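Local structure of VIN1 (Oscarella pearsei, 6BFI) at residues D39-V44 / D90-L95; L185-M190 / I246-L251; N398-F403 / V458-P463; A505-D510 / S532-Q537; E655-A660 / M702-K707. The protein probably binds actin filaments and may play a role in cell-cell adhesion, as a sponge member of the vinculin/alpha-catenin family. All coordinates share one frame; numbering follows the deposited sequence.

Contact 1. Residues D39-V44 / D90-L95; sequences DLTPLV and DAARLL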
# COMPACT_ATOMS: atom_id res chain seq x y z
N ASP A 39 36.28 -24.90 23.77
CA ASP A 39 35.97 -26.23 23.26
C ASP A 39 34.62 -26.20 22.57
O ASP A 39 33.59 -25.94 23.20
CB ASP A 39 35.98 -27.25 24.39
CG ASP A 39 35.72 -28.66 23.91
OD1 ASP A 39 36.03 -28.96 22.73
OD2 ASP A 39 35.20 -29.48 24.70
N LEU A 40 34.61 -26.46 21.26
CA LEU A 40 33.40 -26.38 20.45
C LEU A 40 32.54 -27.64 20.54
O LEU A 40 31.49 -27.68 19.89
CB LEU A 40 33.78 -26.12 18.99
CG LEU A 40 34.77 -24.97 18.79
CD1 LEU A 40 35.17 -24.83 17.33
CD2 LEU A 40 34.18 -23.68 19.32
N THR A 41 32.95 -28.64 21.32
CA THR A 41 32.22 -29.90 21.36
C THR A 41 30.77 -29.76 21.81
O THR A 41 29.90 -30.37 21.16
CB THR A 41 32.98 -30.90 22.25
OG1 THR A 41 34.27 -31.17 21.67
CG2 THR A 41 32.21 -32.20 22.38
N PRO A 42 30.43 -29.02 22.87
CA PRO A 42 29.01 -28.95 23.25
C PRO A 42 28.13 -28.32 22.19
O PRO A 42 27.05 -28.85 21.88
CB PRO A 42 29.04 -28.11 24.55
CG PRO A 42 30.32 -27.35 24.47
CD PRO A 42 31.29 -28.27 23.81
N LEU A 43 28.55 -27.19 21.61
CA LEU A 43 27.76 -26.53 20.58
C LEU A 43 27.57 -27.43 19.36
O LEU A 43 26.48 -27.51 18.80
CB LEU A 43 28.42 -25.21 20.19
CG LEU A 43 27.54 -23.99 19.98
CD1 LEU A 43 26.63 -23.77 21.18
CD2 LEU A 43 28.39 -22.76 19.73
N VAL A 44 28.64 -28.12 18.96
CA VAL A 44 28.55 -29.04 17.83
C VAL A 44 27.61 -30.20 18.15
O VAL A 44 26.87 -30.67 17.29
CB VAL A 44 29.96 -29.54 17.44
CG1 VAL A 44 29.87 -30.70 16.46
CG2 VAL A 44 30.77 -28.40 16.84
N ASP A 90 33.87 -33.58 13.11
CA ASP A 90 35.29 -33.60 12.77
C ASP A 90 35.94 -32.25 13.07
O ASP A 90 37.07 -32.20 13.57
CB ASP A 90 35.48 -33.97 11.30
CG ASP A 90 34.76 -35.26 10.93
OD1 ASP A 90 34.46 -36.07 11.83
OD2 ASP A 90 34.51 -35.46 9.72
N ALA A 91 35.24 -31.15 12.77
CA ALA A 91 35.78 -29.83 13.07
C ALA A 91 36.05 -29.66 14.55
O ALA A 91 37.10 -29.14 14.95
CB ALA A 91 34.82 -28.75 12.57
N ALA A 92 35.10 -30.10 15.40
CA ALA A 92 35.32 -30.04 16.84
C ALA A 92 36.56 -30.83 17.24
O ALA A 92 37.40 -30.34 18.01
CB ALA A 92 34.09 -30.56 17.58
N ARG A 93 36.70 -32.05 16.70
CA ARG A 93 37.87 -32.86 17.03
C ARG A 93 39.16 -32.16 16.65
O ARG A 93 40.03 -31.90 17.50
CB ARG A 93 37.77 -34.21 16.31
CG ARG A 93 36.59 -35.07 16.68
CD ARG A 93 36.58 -36.36 15.87
NE ARG A 93 37.92 -36.70 15.38
CZ ARG A 93 38.29 -36.65 14.10
NH1 ARG A 93 37.42 -36.29 13.17
NH2 ARG A 93 39.53 -36.96 13.76
N LEU A 94 39.31 -31.83 15.36
CA LEU A 94 40.58 -31.31 14.86
C LEU A 94 40.92 -29.96 15.48
O LEU A 94 42.06 -29.72 15.89
CB LEU A 94 40.53 -31.20 13.34
CG LEU A 94 40.10 -32.47 12.60
CD1 LEU A 94 39.94 -32.21 11.11
CD2 LEU A 94 41.10 -33.59 12.84
N LEU A 95 39.94 -29.05 15.56
CA LEU A 95 40.20 -27.74 16.14
C LEU A 95 40.50 -27.83 17.63
O LEU A 95 41.31 -27.05 18.14
CB LEU A 95 39.03 -26.80 15.87
CG LEU A 95 38.90 -26.34 14.41
CD1 LEU A 95 37.82 -25.29 14.27
CD2 LEU A 95 40.24 -25.82 13.89
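Thr41 meets Ala92 where the start of helix 41-59 leans on helix 68-97, their CA atoms 5.5 Å apart. The Thr41 side chain shows how one hydroxyl can serve both a helix contact and a helix start. From CB, the OG1 branch lies beside the backbone N (chi1 -63°), and there it does two things. Thr41 OG1 passes 4.1 Å from Ala92 CB and gives a hydrogen bond of 3.0 Å to Asp39 OD1, arriving on the syn side of the carboxylate, 26° out of its plane. A weak capping bond from Thr41 N to the same Asp39 OD1 helps bind the turn to the helix start. A valine in place of Thr41 would probably take away the hydroxyl bond to Asp39 OD1, the weak backbone bond remaining, and leave the carboxylate freer to turn.

The Ala92 methyl is shared, for Val44 CG2 approaches Ala92 CB to 4.0 Å. Next to it, Leu40 CD1 reaches Leu95 CD1 at 4.1 Å, and Leu40 also lies on Leu24 and Phe27 of helix 8-32. Leu95 touches Leu108 of helix 102-145, which places the contact inside the first helical bundle. Just ahead of 39-44, Lys37 NZ is hydrogen-bonded to Leu95 O. Between the two segments themselves no hydrogen bond crosses: their union is apolar, while the bonds of Asp39 and Thr41 shape the helix start.

Contact 2. Residues L185-M190 / I246-L251; sequences LAHAQM and IRVLQL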
# COMPACT_ATOMS: atom_id res chain seq x y z
N LEU A 185 3.67 -11.12 5.34
CA LEU A 185 2.30 -10.66 5.54
C LEU A 185 1.62 -10.31 4.22
O LEU A 185 0.40 -10.48 4.09
CB LEU A 185 2.28 -9.44 6.47
CG LEU A 185 2.63 -9.69 7.94
CD1 LEU A 185 2.75 -8.38 8.69
CD2 LEU A 185 1.57 -10.58 8.59
N ALA A 186 2.38 -9.84 3.23
CA ALA A 186 1.79 -9.48 1.95
C ALA A 186 1.20 -10.69 1.24
O ALA A 186 0.09 -10.63 0.70
CB ALA A 186 2.83 -8.79 1.07
N HIS A 187 1.93 -11.81 1.25
CA HIS A 187 1.43 -13.03 0.63
C HIS A 187 0.15 -13.50 1.31
O HIS A 187 -0.83 -13.87 0.65
CB HIS A 187 2.50 -14.12 0.68
CG HIS A 187 3.73 -13.80 -0.11
ND1 HIS A 187 3.74 -12.84 -1.10
CD2 HIS A 187 4.98 -14.29 -0.04
CE1 HIS A 187 4.95 -12.77 -1.62
NE2 HIS A 187 5.73 -13.64 -0.99
N ALA A 188 0.14 -13.49 2.65
CA ALA A 188 -1.06 -13.88 3.38
C ALA A 188 -2.23 -12.97 3.03
O ALA A 188 -3.36 -13.43 2.89
CB ALA A 188 -0.78 -13.84 4.89
N GLN A 189 -1.96 -11.67 2.86
CA GLN A 189 -3.03 -10.74 2.51
C GLN A 189 -3.57 -11.01 1.11
O GLN A 189 -4.78 -10.91 0.88
CB GLN A 189 -2.53 -9.30 2.63
CG GLN A 189 -3.63 -8.27 2.47
CD GLN A 189 -4.77 -8.50 3.44
OE1 GLN A 189 -4.58 -8.49 4.66
NE2 GLN A 189 -5.97 -8.72 2.91
N MET A 190 -2.69 -11.34 0.16
CA MET A 190 -3.16 -11.69 -1.18
C MET A 190 -4.02 -12.95 -1.14
O MET A 190 -5.09 -13.00 -1.76
CB MET A 190 -1.97 -11.87 -2.13
CG MET A 190 -1.08 -10.63 -2.22
SD MET A 190 0.32 -10.82 -3.35
CE MET A 190 -0.49 -10.56 -4.93
N ILE A 246 -2.99 -19.75 -6.88
CA ILE A 246 -1.98 -20.74 -7.24
C ILE A 246 -0.60 -20.09 -7.32
O ILE A 246 0.40 -20.68 -6.90
CB ILE A 246 -2.36 -21.45 -8.55
CG1 ILE A 246 -3.63 -22.28 -8.36
CG2 ILE A 246 -1.22 -22.34 -9.04
CD1 ILE A 246 -4.15 -22.91 -9.63
N ARG A 247 -0.54 -18.87 -7.85
CA ARG A 247 0.75 -18.20 -8.00
C ARG A 247 1.34 -17.83 -6.64
O ARG A 247 2.53 -18.06 -6.39
CB ARG A 247 0.60 -16.95 -8.87
CG ARG A 247 1.92 -16.33 -9.28
CD ARG A 247 1.74 -14.98 -9.94
NE ARG A 247 1.25 -13.98 -9.00
CZ ARG A 247 2.03 -13.23 -8.23
NH1 ARG A 247 3.35 -13.38 -8.28
NH2 ARG A 247 1.50 -12.34 -7.40
N VAL A 248 0.53 -17.27 -5.75
CA VAL A 248 1.01 -16.87 -4.43
C VAL A 248 1.35 -18.10 -3.60
O VAL A 248 2.29 -18.07 -2.79
CB VAL A 248 -0.02 -15.97 -3.74
CG1 VAL A 248 0.47 -15.55 -2.36
CG2 VAL A 248 -0.32 -14.75 -4.60
N LEU A 249 0.60 -19.19 -3.77
CA LEU A 249 0.90 -20.43 -3.06
C LEU A 249 2.31 -20.92 -3.36
O LEU A 249 2.95 -21.53 -2.49
CB LEU A 249 -0.12 -21.51 -3.43
CG LEU A 249 -1.38 -21.63 -2.56
CD1 LEU A 249 -2.37 -22.61 -3.18
CD2 LEU A 249 -1.00 -22.08 -1.17
N GLN A 250 2.81 -20.67 -4.56
CA GLN A 250 4.10 -21.19 -5.01
C GLN A 250 5.25 -20.21 -4.81
O GLN A 250 6.38 -20.54 -5.17
CB GLN A 250 4.01 -21.60 -6.48
CG GLN A 250 3.05 -22.75 -6.74
CD GLN A 250 2.90 -23.07 -8.22
OE1 GLN A 250 2.98 -22.18 -9.06
NE2 GLN A 250 2.68 -24.35 -8.53
N LEU A 251 4.99 -19.03 -4.25
CA LEU A 251 6.06 -18.09 -3.97
C LEU A 251 6.83 -18.52 -2.73
O LEU A 251 6.23 -18.78 -1.68
CB LEU A 251 5.50 -16.68 -3.78
CG LEU A 251 5.07 -15.95 -5.06
CD1 LEU A 251 4.66 -14.52 -4.75
CD2 LEU A 251 6.19 -15.99 -6.09
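Arg247 comes first along 246-251 to touch its partner, Met190. With CG anti to the backbone N (chi1 -170°) and a bend at chi3, its chain swings the guanidinium toward helix 185-215, where Met190 CE sits 3.6 Å from Arg247 NH2, at the edge of the group and in its plane. The charge itself is paired inside its own helix, by a salt bridge from NH2 to Glu244; the methionine methyl meets the edge without a polar bond.

One residue on, Val248 divides its two methyls between two partners. Val248 CG1 lies 3.9 Å from His187 CB and also close to the His187 backbone oxygen, whereas Val248 CG2 rests 4.1 Å from Met190 CB. The fold here is a helical hairpin: helices 185-215 and 224-249 follow each other in sequence, and the beginning of the first meets the end of the second. Ile246 and Leu249 pack on helix 102-145, adding a third member to the bundle.

Leu251 follows, just beyond the helix end. Its CB is over one face of the His187 ring, and Leu251 CD1 comes to 3.6 Å from His187 CE1, the two side chains crossing at about a right angle. The ring is held from a second direction as well, since His187 NE2 is hydrogen-bonded to the backbone oxygen of Thr253, two residues further along the chain.

Contact 3. Residues N398-F403 / V458-P463; sequences NRQANF and VVLENP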
# COMPACT_ATOMS: atom_id res chain seq x y z
N ASN A 398 -40.39 4.15 -26.35
CA ASN A 398 -39.03 4.67 -26.49
C ASN A 398 -38.15 4.15 -25.36
O ASN A 398 -37.27 4.86 -24.87
CB ASN A 398 -39.01 6.20 -26.52
CG ASN A 398 -39.81 6.82 -25.39
OD1 ASN A 398 -39.70 6.40 -24.23
ND2 ASN A 398 -40.62 7.82 -25.71
N ARG A 399 -38.37 2.90 -24.96
CA ARG A 399 -37.55 2.30 -23.91
C ARG A 399 -36.14 2.01 -24.39
O ARG A 399 -35.19 2.03 -23.60
CB ARG A 399 -38.22 1.02 -23.40
CG ARG A 399 -38.45 -0.03 -24.48
CD ARG A 399 -39.59 -0.97 -24.10
NE ARG A 399 -39.35 -1.64 -22.82
CZ ARG A 399 -38.70 -2.78 -22.69
NH1 ARG A 399 -38.20 -3.39 -23.76
NH2 ARG A 399 -38.53 -3.32 -21.49
N GLN A 400 -35.97 1.74 -25.69
CA GLN A 400 -34.65 1.47 -26.24
C GLN A 400 -33.78 2.72 -26.25
O GLN A 400 -32.60 2.67 -25.90
CB GLN A 400 -34.77 0.89 -27.64
CG GLN A 400 -35.57 -0.40 -27.72
CD GLN A 400 -34.80 -1.60 -27.20
OE1 GLN A 400 -33.57 -1.60 -27.19
NE2 GLN A 400 -35.52 -2.63 -26.76
N ALA A 401 -34.36 3.86 -26.64
CA ALA A 401 -33.60 5.11 -26.66
C ALA A 401 -33.23 5.55 -25.25
O ALA A 401 -32.08 5.92 -24.98
CB ALA A 401 -34.40 6.20 -27.38
N ASN A 402 -34.20 5.51 -24.33
CA ASN A 402 -33.92 5.83 -22.93
C ASN A 402 -32.84 4.91 -22.37
O ASN A 402 -31.91 5.37 -21.70
CB ASN A 402 -35.20 5.72 -22.10
CG ASN A 402 -36.17 6.85 -22.37
OD1 ASN A 402 -35.97 7.66 -23.28
ND2 ASN A 402 -37.23 6.92 -21.58
N PHE A 403 -32.95 3.61 -22.64
CA PHE A 403 -31.97 2.67 -22.12
C PHE A 403 -30.58 2.95 -22.69
O PHE A 403 -29.58 2.87 -21.98
CB PHE A 403 -32.39 1.23 -22.43
CG PHE A 403 -31.45 0.20 -21.87
CD1 PHE A 403 -31.58 -0.23 -20.56
CD2 PHE A 403 -30.43 -0.32 -22.65
CE1 PHE A 403 -30.72 -1.17 -20.04
CE2 PHE A 403 -29.57 -1.26 -22.14
CZ PHE A 403 -29.71 -1.69 -20.83
N VAL A 458 -30.22 -7.57 -20.31
CA VAL A 458 -31.00 -8.79 -20.17
C VAL A 458 -32.35 -8.49 -19.55
O VAL A 458 -33.38 -9.03 -19.98
CB VAL A 458 -30.23 -9.85 -19.36
CG1 VAL A 458 -31.11 -11.08 -19.13
CG2 VAL A 458 -28.94 -10.23 -20.05
N VAL A 459 -32.38 -7.63 -18.53
CA VAL A 459 -33.66 -7.26 -17.94
C VAL A 459 -34.52 -6.50 -18.96
O VAL A 459 -35.72 -6.74 -19.07
CB VAL A 459 -33.45 -6.44 -16.66
CG1 VAL A 459 -34.77 -5.83 -16.20
CG2 VAL A 459 -32.88 -7.32 -15.57
N LEU A 460 -33.90 -5.60 -19.72
CA LEU A 460 -34.64 -4.78 -20.67
C LEU A 460 -35.40 -5.64 -21.68
O LEU A 460 -36.53 -5.31 -22.06
CB LEU A 460 -33.69 -3.84 -21.41
CG LEU A 460 -34.31 -2.99 -22.52
CD1 LEU A 460 -35.21 -1.91 -21.94
CD2 LEU A 460 -33.24 -2.39 -23.41
N GLU A 461 -34.81 -6.75 -22.11
CA GLU A 461 -35.40 -7.61 -23.13
C GLU A 461 -36.05 -8.86 -22.54
O GLU A 461 -36.31 -9.82 -23.28
CB GLU A 461 -34.35 -7.98 -24.17
CG GLU A 461 -33.97 -6.82 -25.09
CD GLU A 461 -32.47 -6.66 -25.25
OE1 GLU A 461 -31.75 -7.67 -25.16
OE2 GLU A 461 -32.02 -5.51 -25.47
N ASN A 462 -36.32 -8.86 -21.24
CA ASN A 462 -36.98 -9.99 -20.57
C ASN A 462 -37.77 -9.47 -19.38
O ASN A 462 -37.46 -9.76 -18.22
CB ASN A 462 -35.95 -11.03 -20.13
CG ASN A 462 -35.45 -11.88 -21.27
OD1 ASN A 462 -36.23 -12.40 -22.06
ND2 ASN A 462 -34.13 -12.01 -21.38
N PRO A 463 -38.85 -8.71 -19.64
CA PRO A 463 -39.55 -8.03 -18.52
C PRO A 463 -40.06 -8.97 -17.45
O PRO A 463 -39.79 -8.76 -16.26
CB PRO A 463 -40.70 -7.30 -19.24
CG PRO A 463 -40.30 -7.24 -20.67
CD PRO A 463 -39.52 -8.49 -20.93
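Phe403 and Leu460 bring the backbones closest, with CA atoms 8.0 Å apart, as the opening turn of helix 399-427 faces the last turn of helix 452-460. Leu460 is clasped at both its backbone oxygen and its side chain. Arg399 grips Leu460 O end-on with two nitrogens: NH2 donates over 2.9 Å, in the carbonyl plane and on a lone pair, and NH1 over 3.1 Å, tilted 32° from that plane. The oxygen lies close to the guanidinium plane, so both N-H groups converge on it, although neither bond is straight. Within the helical bundles of this vinculin-family protein, the arginine thus meets a carbonyl at the C-terminal end of a helix, where its positive charge probably gains from the helix dipole. Arg399 gets there with CG between the backbone N and the carbonyl carbon (chi1 59°), and NH2 also bonds to Ala392 O.

The two leucine methyls have different partners. Leu460 CD1 lies over one face of the guanidinium, 3.6 Å from Arg399 NH2. Leu460 CD2 covers a face of the Phe403 ring in a CH-pi contact, 3.8 Å from the ring centroid and displaced toward the rim at CG. The same methyl is flanked by the Gln400 amide, with OE1 at 3.9 Å from Leu460 CD2.

Behind this junction, Phe403 also packs on Leu386 and Ala390 of helix 381-390. Val459 touches Ala390 too, and leans on helix 466-493 through Ala468 and Leu472, while Val458 touches Asp226 and Ala227 of helix 224-249.

Contact 4. Residues A505-D510 / S532-Q537; sequences ARIQAD and SSVARQ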
# COMPACT_ATOMS: atom_id res chain seq x y z
N ALA A 505 -18.51 26.96 -1.33
CA ALA A 505 -18.73 27.94 -2.38
C ALA A 505 -19.77 27.45 -3.39
O ALA A 505 -20.71 28.18 -3.73
CB ALA A 505 -17.41 28.26 -3.08
N ARG A 506 -19.61 26.22 -3.87
CA ARG A 506 -20.56 25.67 -4.84
C ARG A 506 -21.97 25.60 -4.26
O ARG A 506 -22.95 25.93 -4.94
CB ARG A 506 -20.10 24.29 -5.31
CG ARG A 506 -18.87 24.33 -6.21
CD ARG A 506 -18.19 22.97 -6.31
NE ARG A 506 -18.33 22.37 -7.64
CZ ARG A 506 -19.01 21.25 -7.89
NH1 ARG A 506 -19.61 20.61 -6.90
NH2 ARG A 506 -19.08 20.78 -9.12
N ILE A 507 -22.09 25.20 -2.99
CA ILE A 507 -23.39 25.16 -2.35
C ILE A 507 -23.96 26.56 -2.20
O ILE A 507 -25.17 26.77 -2.33
CB ILE A 507 -23.30 24.43 -0.99
CG1 ILE A 507 -23.18 22.92 -1.21
CG2 ILE A 507 -24.51 24.73 -0.12
CD1 ILE A 507 -22.94 22.13 0.06
N GLN A 508 -23.10 27.55 -1.93
CA GLN A 508 -23.57 28.93 -1.86
C GLN A 508 -24.14 29.39 -3.20
O GLN A 508 -25.23 29.98 -3.25
CB GLN A 508 -22.43 29.86 -1.43
CG GLN A 508 -22.18 29.90 0.07
CD GLN A 508 -21.09 30.88 0.44
OE1 GLN A 508 -20.77 31.80 -0.32
NE2 GLN A 508 -20.50 30.69 1.62
N ALA A 509 -23.42 29.12 -4.29
CA ALA A 509 -23.90 29.54 -5.61
C ALA A 509 -25.20 28.82 -5.98
O ALA A 509 -26.13 29.44 -6.51
CB ALA A 509 -22.83 29.29 -6.66
N ASP A 510 -25.27 27.51 -5.72
CA ASP A 510 -26.45 26.75 -6.11
C ASP A 510 -27.66 27.11 -5.25
O ASP A 510 -28.79 27.15 -5.75
CB ASP A 510 -26.16 25.25 -6.04
CG ASP A 510 -25.23 24.78 -7.14
OD1 ASP A 510 -25.12 25.49 -8.16
OD2 ASP A 510 -24.62 23.70 -6.99
N SER A 532 -32.26 19.36 -5.10
CA SER A 532 -31.73 18.03 -4.85
C SER A 532 -30.22 17.98 -5.06
O SER A 532 -29.52 17.24 -4.36
CB SER A 532 -32.44 17.00 -5.74
OG SER A 532 -32.21 17.24 -7.11
N SER A 533 -29.70 18.76 -6.02
CA SER A 533 -28.26 18.89 -6.15
C SER A 533 -27.64 19.45 -4.87
O SER A 533 -26.59 18.97 -4.42
CB SER A 533 -27.92 19.78 -7.35
OG SER A 533 -26.56 20.18 -7.32
N VAL A 534 -28.27 20.47 -4.28
CA VAL A 534 -27.79 21.01 -3.02
C VAL A 534 -27.82 19.95 -1.93
O VAL A 534 -26.88 19.83 -1.13
CB VAL A 534 -28.61 22.25 -2.62
CG1 VAL A 534 -28.31 22.66 -1.19
CG2 VAL A 534 -28.32 23.40 -3.57
N ALA A 535 -28.89 19.15 -1.88
CA ALA A 535 -28.97 18.08 -0.89
C ALA A 535 -27.85 17.07 -1.07
O ALA A 535 -27.27 16.59 -0.08
CB ALA A 535 -30.33 17.39 -0.98
N ARG A 536 -27.51 16.73 -2.32
CA ARG A 536 -26.44 15.77 -2.56
C ARG A 536 -25.08 16.35 -2.17
O ARG A 536 -24.25 15.64 -1.60
CB ARG A 536 -26.44 15.34 -4.03
CG ARG A 536 -27.67 14.52 -4.43
CD ARG A 536 -27.49 13.86 -5.79
NE ARG A 536 -27.39 14.83 -6.87
CZ ARG A 536 -28.42 15.24 -7.61
NH1 ARG A 536 -29.63 14.77 -7.37
NH2 ARG A 536 -28.23 16.13 -8.58
N GLN A 537 -24.84 17.63 -2.47
CA GLN A 537 -23.58 18.25 -2.07
C GLN A 537 -23.46 18.30 -0.55
O GLN A 537 -22.38 18.03 0.01
CB GLN A 537 -23.47 19.64 -2.67
CG GLN A 537 -23.42 19.65 -4.19
CD GLN A 537 -23.37 21.05 -4.77
OE1 GLN A 537 -22.50 21.85 -4.41
NE2 GLN A 537 -24.29 21.35 -5.67
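Asp510 and Gln537 link the two arms of an antiparallel helical hairpin, formed by helices 496-519 and 524-550. The short axes run 9.9 Å apart at closest approach, with 162° between their directions, and Ile507 and Val534 are the nearest pair of backbone positions. Helices 589-615 and 572-584 pack on Ile507 and Ala535 respectively and continue the bundle.

The polar part depends on a single amide. Gln537 NE2 donates to Asp510 OD2 at 2.7 Å, nearly straight at 168°, using the anti lone pair of that oxygen. Carboxylate and amide stand almost perpendicular, their planes 89° apart. Gln537 NE2 gives a second hydrogen bond, 3.0 Å long, to Ser533 OG one turn back on its own helix. Both acceptors lie in the amide plane, an arrangement that fixes the rotation of the group. Were Gln537 cut back to an alanine, Asp510 OD2 would probably lose its mate on the facing helix, and a gap would be likely to open beside Ile507.

Apolar contacts lie beside this bond. The aliphatic stretch of Gln537 slides past Ile507 in the opposite direction, with Gln537 CB 3.6 Å from Ile507 CG1. Nearby, Val534 CG2 packs 3.8 Å from Asp510 CB.

The amide oxygen is met by carbon: Gln537 OE1 sits 3.4 Å from Ile507 CG1 and 3.5 Å from Arg506 CB.

Contact 5. Residues E655-A660 / M702-K707; sequences EEMLRA and MAMMSK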
# COMPACT_ATOMS: atom_id res chain seq x y z
N GLU A 655 31.91 6.48 9.98
CA GLU A 655 31.61 7.88 9.70
C GLU A 655 32.51 8.41 8.59
O GLU A 655 32.03 9.07 7.65
CB GLU A 655 31.79 8.72 10.97
CG GLU A 655 30.58 8.74 11.89
CD GLU A 655 29.57 9.81 11.51
OE1 GLU A 655 30.00 10.90 11.08
OE2 GLU A 655 28.36 9.55 11.63
N GLU A 656 33.81 8.14 8.68
CA GLU A 656 34.72 8.58 7.63
C GLU A 656 34.37 7.95 6.29
O GLU A 656 34.49 8.60 5.24
CB GLU A 656 36.17 8.26 8.01
CG GLU A 656 36.71 9.13 9.13
CD GLU A 656 38.22 9.05 9.23
OE1 GLU A 656 38.84 8.41 8.36
OE2 GLU A 656 38.79 9.63 10.18
N MET A 657 33.93 6.69 6.30
CA MET A 657 33.53 6.04 5.05
C MET A 657 32.29 6.70 4.47
O MET A 657 32.23 6.98 3.26
CB MET A 657 33.28 4.55 5.28
CG MET A 657 34.53 3.73 5.51
SD MET A 657 34.21 1.96 5.32
CE MET A 657 32.77 1.76 6.37
N LEU A 658 31.28 6.96 5.30
CA LEU A 658 30.02 7.50 4.82
C LEU A 658 30.09 8.98 4.47
O LEU A 658 29.20 9.48 3.78
CB LEU A 658 28.91 7.26 5.85
CG LEU A 658 28.45 5.80 5.96
CD1 LEU A 658 27.32 5.67 6.96
CD2 LEU A 658 28.04 5.27 4.60
N ARG A 659 31.12 9.69 4.93
CA ARG A 659 31.32 11.07 4.53
C ARG A 659 32.38 11.23 3.45
O ARG A 659 32.50 12.31 2.88
CB ARG A 659 31.68 11.93 5.75
CG ARG A 659 30.57 11.96 6.79
CD ARG A 659 30.79 13.00 7.86
NE ARG A 659 29.67 13.05 8.78
CZ ARG A 659 28.55 13.75 8.56
NH1 ARG A 659 28.42 14.46 7.45
NH2 ARG A 659 27.58 13.74 9.46
N ALA A 660 33.14 10.17 3.16
CA ALA A 660 34.03 10.15 2.02
C ALA A 660 33.22 9.93 0.75
O ALA A 660 32.04 9.56 0.81
CB ALA A 660 35.08 9.05 2.20
N MET A 702 25.84 -0.71 8.99
CA MET A 702 25.60 -1.36 7.71
C MET A 702 26.76 -1.15 6.75
O MET A 702 27.11 -2.05 5.97
CB MET A 702 24.29 -0.86 7.10
CG MET A 702 23.88 -1.58 5.82
SD MET A 702 23.37 -3.30 6.08
CE MET A 702 21.81 -3.07 6.94
N ALA A 703 27.38 0.04 6.79
CA ALA A 703 28.59 0.26 6.00
C ALA A 703 29.72 -0.66 6.45
O ALA A 703 30.45 -1.21 5.62
CB ALA A 703 29.02 1.73 6.11
N MET A 704 29.87 -0.84 7.77
CA MET A 704 30.86 -1.79 8.26
C MET A 704 30.57 -3.20 7.75
O MET A 704 31.49 -3.94 7.37
CB MET A 704 30.90 -1.78 9.79
CG MET A 704 31.31 -0.44 10.37
SD MET A 704 32.80 0.21 9.58
CE MET A 704 34.01 -1.03 10.02
N MET A 705 29.29 -3.59 7.71
CA MET A 705 28.93 -4.89 7.15
C MET A 705 29.37 -4.99 5.69
O MET A 705 29.95 -6.00 5.28
CB MET A 705 27.43 -5.15 7.26
CG MET A 705 27.01 -6.38 6.46
SD MET A 705 25.27 -6.84 6.52
CE MET A 705 25.08 -7.20 8.25
N SER A 706 29.09 -3.95 4.90
CA SER A 706 29.55 -3.93 3.52
C SER A 706 31.05 -4.20 3.43
O SER A 706 31.50 -5.06 2.67
CB SER A 706 29.21 -2.59 2.87
OG SER A 706 29.78 -2.49 1.58
N LYS A 707 31.83 -3.48 4.25
CA LYS A 707 33.28 -3.69 4.26
C LYS A 707 33.63 -5.13 4.62
O LYS A 707 34.58 -5.70 4.07
CB LYS A 707 33.94 -2.71 5.22
CG LYS A 707 35.43 -2.92 5.42
CD LYS A 707 36.04 -1.80 6.24
CE LYS A 707 37.49 -2.09 6.58
NZ LYS A 707 37.63 -3.28 7.46
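Met657 reaches across to Met704 with its terminal methyl, CE lying 3.6 Å from Met704 SD as the two side chains cross at about a right angle. Met657 CE is also 3.8 Å from Ala703 CB. Leu658 adds a second touch on that alanine, its CD2 coming to 4.0 Å from Ala703 CB. The bend in Met657 at chi3 (-50°) turns CE back toward this pair, while its sulfur flanks the aliphatic chain of Lys707.

The short segments run nearly perpendicular, with axes 88° apart and 10.1 Å at closest approach. At this point helix 649-659 crosses helix 690-710, which with helices 669-682, 718-745 and 786-817 belongs to a C-terminal bundle, consistent with the actin-binding tail of the vinculin family.

Further out, Met704 also touches Met725 of helix 718-745, and Met702 packs on helix 786-817. Within the crossing helix, Glu655 OE1 and Arg659 NE form a salt bridge of 3.2 Å. Both residues also tie that helix to its surroundings: Glu655 OE2 makes a salt bridge to Arg700, and Arg659 pairs with Asp682 at the end of helix 669-682.

The five contacts follow one another in series along the all-helical chain, each closing before the next opens, and none touches another. Contacts 1 and 2 are joined by helix 102-145: contact 1 packs near its start and contact 2 near its end, their centres 41 Å apart. Contacts 3 and 4 lie on the same side of the chain's centre, with nearest atoms about 17 Å apart. Contact 5, in the last bundle, is on the opposite side from both, yet its centre is only 35 Å from that of contact 1 and 36 Å from contact 2. The C-terminal bundle lies on the N-terminal side of the molecule, which would be consistent with the head-tail arrangement of closed vinculin.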